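Local coordinates for protein obscurin (Homo sapiens, PDB 4C4K) that is a giant muscle protein with probable RhoGEF and kinase activities, represented by its first immunoglobulin domain, a module type that commonly mediates protein–protein binding, at residues S25-G30 with D56-R61. Sequence-based numbering, arbitrary orientation.
Sequences SCQIVG and DGDLYR. With EDO (1,2-ethanediol), chain G; EDO (1,2-ethanediol), chain F.
The guanidinium of R61 lies with one face against S25, whose CB comes within 3.6 Å of R61 NH1, while at its edge NE donates to O1 of a 1,2-ethanediol, probably from the crystallisation liquor, which sits in the guanidinium plane, and NH2 donates to O2. A bend at chi3 (-54°) turns the arginine end back over the serine, and NH1 is also hydrogen-bonded to T23 OG1. With the arginine cut back to an alanine here, the guanidinium face over S25 CB is gone, and the T23 hydroxyl would probably be left without this partner. The Y60 ring uses its edge: I28 O lies in the ring plane, 3.8 Å from Y60 CE1, and the I28 side chain crosses the tyrosine at about a right angle, CB meeting CE1 and CD1 meeting the ring CD1. One water, also in that plane, donates to I28 O (2.6 Å) and hydrogen-bonds Y60 OH (2.7 Å).

These pairs illustrate how neighbouring antiparallel strands, B and E of an I-set immunoglobulin sandwich, dress two faces differently. C26, I28 and Y60 face the opposing sheet, where C26 meets W38 and C77; S25, Q27, L59 and R61 occupy the other face. C26 and Y60 form a hydrogen-bonded pair: Y60 N donates to C26 O (3.0 Å), C26 N to Y60 O. D58, within the type II' turn from D56 to L59, accepts a hydrogen bond from I28 N at its carbonyl O (2.8 Å). Beside it, the extended Q27 chain brings NE2 to both D58 carboxylate oxygens, OD1 at 2.9 Å, through two weak bonds, with amide and carboxylate planes 78° apart.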
ATOM      1  N   SER A  25      -1.405  -5.265 -10.671  1.00 29.81           N
ATOM      2  CA  SER A  25      -2.820  -5.477 -10.370  1.00 30.37           C
ATOM      3  C   SER A  25      -3.095  -5.664  -8.891  1.00 34.77           C
ATOM      4  O   SER A  25      -2.201  -6.040  -8.118  1.00 32.54           O
ATOM      5  CB  SER A  25      -3.363  -6.683 -11.140  1.00 33.05           C
ATOM      6  OG  SER A  25      -2.776  -7.863 -10.629  1.00 36.97           O
ATOM      7  N   CYS A  26      -4.346  -5.402  -8.511  1.00 47.54           N
ATOM      8  CA  CYS A  26      -4.865  -5.633  -7.167  1.00 48.84           C
ATOM      9  C   CYS A  26      -6.375  -5.717  -7.149  1.00 46.36           C
ATOM     10  O   CYS A  26      -7.047  -5.247  -8.061  1.00 45.68           O
ATOM     11  CB  CYS A  26      -4.350  -4.608  -6.171  1.00 49.71           C
ATOM     12  SG  CYS A  26      -4.613  -2.914  -6.694  1.00 54.16           S
ATOM     13  N   GLN A  27      -6.897  -6.320  -6.098  1.00 39.43           N
ATOM     14  CA  GLN A  27      -8.305  -6.524  -5.889  1.00 38.36           C
ATOM     15  C   GLN A  27      -8.743  -5.598  -4.780  1.00 37.51           C
ATOM     16  O   GLN A  27      -8.177  -5.631  -3.681  1.00 34.93           O
ATOM     17  CB  GLN A  27      -8.559  -7.982  -5.523  1.00 41.77           C
ATOM     18  CG  GLN A  27     -10.030  -8.337  -5.610  1.00 55.77           C
ATOM     19  CD  GLN A  27     -10.270  -9.812  -5.531  1.00 70.30           C
ATOM     20  OE1 GLN A  27      -9.421 -10.591  -5.085  1.00 61.29           O
ATOM     21  NE2 GLN A  27     -11.442 -10.221  -5.969  1.00 67.58           N
ATOM     22  N   ILE A  28      -9.701  -4.716  -5.095  1.00 34.29           N
ATOM     23  CA  ILE A  28     -10.175  -3.674  -4.174  1.00 31.00           C
ATOM     24  C   ILE A  28     -11.709  -3.688  -4.089  1.00 35.50           C
ATOM     25  O   ILE A  28     -12.366  -3.705  -5.122  1.00 35.75           O
ATOM     26  CB  ILE A  28      -9.678  -2.264  -4.650  1.00 32.21           C
ATOM     27  CG1 ILE A  28      -8.136  -2.179  -4.812  1.00 32.01           C
ATOM     28  CG2 ILE A  28     -10.198  -1.161  -3.729  1.00 31.20           C
ATOM     29  CD1 ILE A  28      -7.638  -1.068  -5.747  1.00 32.24           C
ATOM     30  N   VAL A  29     -12.267  -3.556  -2.869  1.00 32.08           N
ATOM     31  CA  VAL A  29     -13.719  -3.485  -2.643  1.00 32.67           C
ATOM     32  C   VAL A  29     -14.032  -2.269  -1.774  1.00 33.06           C
ATOM     33  O   VAL A  29     -13.160  -1.804  -1.041  1.00 31.86           O
ATOM     34  CB  VAL A  29     -14.339  -4.791  -2.046  1.00 39.40           C
ATOM     35  CG1 VAL A  29     -14.336  -5.943  -3.064  1.00 41.76           C
ATOM     36  CG2 VAL A  29     -13.674  -5.196  -0.725  1.00 38.40           C
ATOM     37  N   GLY A  30     -15.262  -1.781  -1.870  1.00 27.76           N
ATOM     38  CA  GLY A  30     -15.747  -0.643  -1.113  1.00 26.99           C
ATOM     39  C   GLY A  30     -17.169  -0.330  -1.493  1.00 34.55           C
ATOM     40  O   GLY A  30     -17.617  -0.723  -2.571  1.00 35.47           O
ATOM     41  N   ASP A  56     -12.001  -4.767 -14.095  1.00 41.60           N
ATOM     42  CA  ASP A  56     -12.863  -5.930 -14.348  1.00 42.65           C
ATOM     43  C   ASP A  56     -13.434  -6.353 -12.991  1.00 47.43           C
ATOM     44  O   ASP A  56     -12.807  -7.114 -12.253  1.00 48.41           O
ATOM     45  CB  ASP A  56     -12.108  -7.075 -15.048  1.00 45.35           C
ATOM     46  CG  ASP A  56     -13.012  -8.165 -15.607  1.00 57.28           C
ATOM     47  OD1 ASP A  56     -14.252  -7.965 -15.624  1.00 55.90           O
ATOM     48  OD2 ASP A  56     -12.477  -9.217 -16.043  1.00 65.26           O
ATOM     49  N   GLY A  57     -14.577  -5.775 -12.643  1.00 45.05           N
ATOM     50  CA  GLY A  57     -15.217  -5.968 -11.347  1.00 45.61           C
ATOM     51  C   GLY A  57     -14.392  -5.270 -10.288  1.00 47.76           C
ATOM     52  O   GLY A  57     -14.074  -4.081 -10.437  1.00 46.82           O
ATOM     53  N   ASP A  58     -13.946  -6.034  -9.274  1.00 42.95           N
ATOM     54  CA  ASP A  58     -13.088  -5.534  -8.183  1.00 41.76           C
ATOM     55  C   ASP A  58     -11.563  -5.639  -8.503  1.00 40.36           C
ATOM     56  O   ASP A  58     -10.740  -5.421  -7.616  1.00 37.51           O
ATOM     57  CB  ASP A  58     -13.410  -6.286  -6.868  1.00 44.78           C
ATOM     58  CG  ASP A  58     -13.304  -7.809  -6.940  1.00 63.21           C
ATOM     59  OD1 ASP A  58     -12.616  -8.321  -7.858  1.00 65.38           O
ATOM     60  OD2 ASP A  58     -13.855  -8.486  -6.044  1.00 70.82           O
ATOM     61  N   LEU A  59     -11.187  -6.039  -9.729  1.00 38.33           N
ATOM     62  CA  LEU A  59      -9.769  -6.182 -10.070  1.00 37.71           C
ATOM     63  C   LEU A  59      -9.381  -4.999 -10.958  1.00 37.18           C
ATOM     64  O   LEU A  59     -10.089  -4.675 -11.914  1.00 35.74           O
ATOM     65  CB  LEU A  59      -9.479  -7.579 -10.698  1.00 40.60           C
ATOM     66  CG  LEU A  59      -8.010  -7.968 -11.120  1.00 47.62           C
ATOM     67  CD1 LEU A  59      -7.056  -8.043  -9.919  1.00 49.09           C
ATOM     68  CD2 LEU A  59      -7.978  -9.334 -11.814  1.00 53.03           C
ATOM     69  N   TYR A  60      -8.317  -4.291 -10.555  1.00 32.91           N
ATOM     70  CA  TYR A  60      -7.797  -3.066 -11.193  1.00 31.18           C
ATOM     71  C   TYR A  60      -6.381  -3.290 -11.678  1.00 35.92           C
ATOM     72  O   TYR A  60      -5.553  -3.837 -10.955  1.00 35.01           O
ATOM     73  CB  TYR A  60      -7.851  -1.887 -10.213  1.00 29.73           C
ATOM     74  CG  TYR A  60      -9.257  -1.588  -9.746  1.00 29.46           C
ATOM     75  CD1 TYR A  60      -9.850  -2.339  -8.732  1.00 30.55           C
ATOM     76  CD2 TYR A  60      -9.997  -0.557 -10.311  1.00 31.05           C
ATOM     77  CE1 TYR A  60     -11.137  -2.056  -8.280  1.00 31.87           C
ATOM     78  CE2 TYR A  60     -11.291  -0.267  -9.871  1.00 32.32           C
ATOM     79  CZ  TYR A  60     -11.862  -1.035  -8.868  1.00 36.83           C
ATOM     80  OH  TYR A  60     -13.132  -0.768  -8.419  1.00 38.36           O
ATOM     81  N   ARG A  61      -6.098  -2.826 -12.889  1.00 28.90           N
ATOM     82  CA  ARG A  61      -4.828  -3.072 -13.547  1.00 25.61           C
ATOM     83  C   ARG A  61      -4.179  -1.812 -14.126  1.00 29.32           C
ATOM     84  O   ARG A  61      -4.849  -0.918 -14.658  1.00 28.84           O
ATOM     85  CB  ARG A  61      -5.069  -4.109 -14.668  1.00 24.63           C
ATOM     86  CG  ARG A  61      -3.825  -4.649 -15.393  1.00 18.30           C
ATOM     87  CD  ARG A  61      -4.158  -5.831 -16.320  1.00 25.82           C
ATOM     88  NE  ARG A  61      -4.876  -6.869 -15.565  1.00 35.98           N
ATOM     89  CZ  ARG A  61      -4.309  -7.730 -14.722  1.00 46.04           C
ATOM     90  NH1 ARG A  61      -2.986  -7.779 -14.598  1.00 32.91           N
ATOM     91  NH2 ARG A  61      -5.057  -8.587 -14.041  1.00 35.88           N
TER
HETATM   92  C1  EDO G1105      -8.566  -5.768 -15.660  1.00 39.35           C
HETATM   93  O1  EDO G1105      -7.484  -5.894 -16.555  1.00 39.19           O
HETATM   94  C2  EDO G1105      -8.167  -6.535 -14.415  1.00 41.11           C
HETATM   95  O2  EDO G1105      -7.827  -7.878 -14.782  1.00 42.80           O
HETATM   96  C1  EDO F1104      -8.328   1.398 -13.419  1.00 59.00           C
HETATM   97  O1  EDO F1104      -9.317   2.336 -13.042  1.00 63.54           O
HETATM   98  C2  EDO F1104      -7.182   1.475 -12.394  1.00 54.17           C
HETATM   99  O2  EDO F1104      -6.212   0.510 -12.750  1.00 49.25           O
HETATM  100  O   HOH W   1     -14.178  -2.444  -6.545  1.00 35.56           O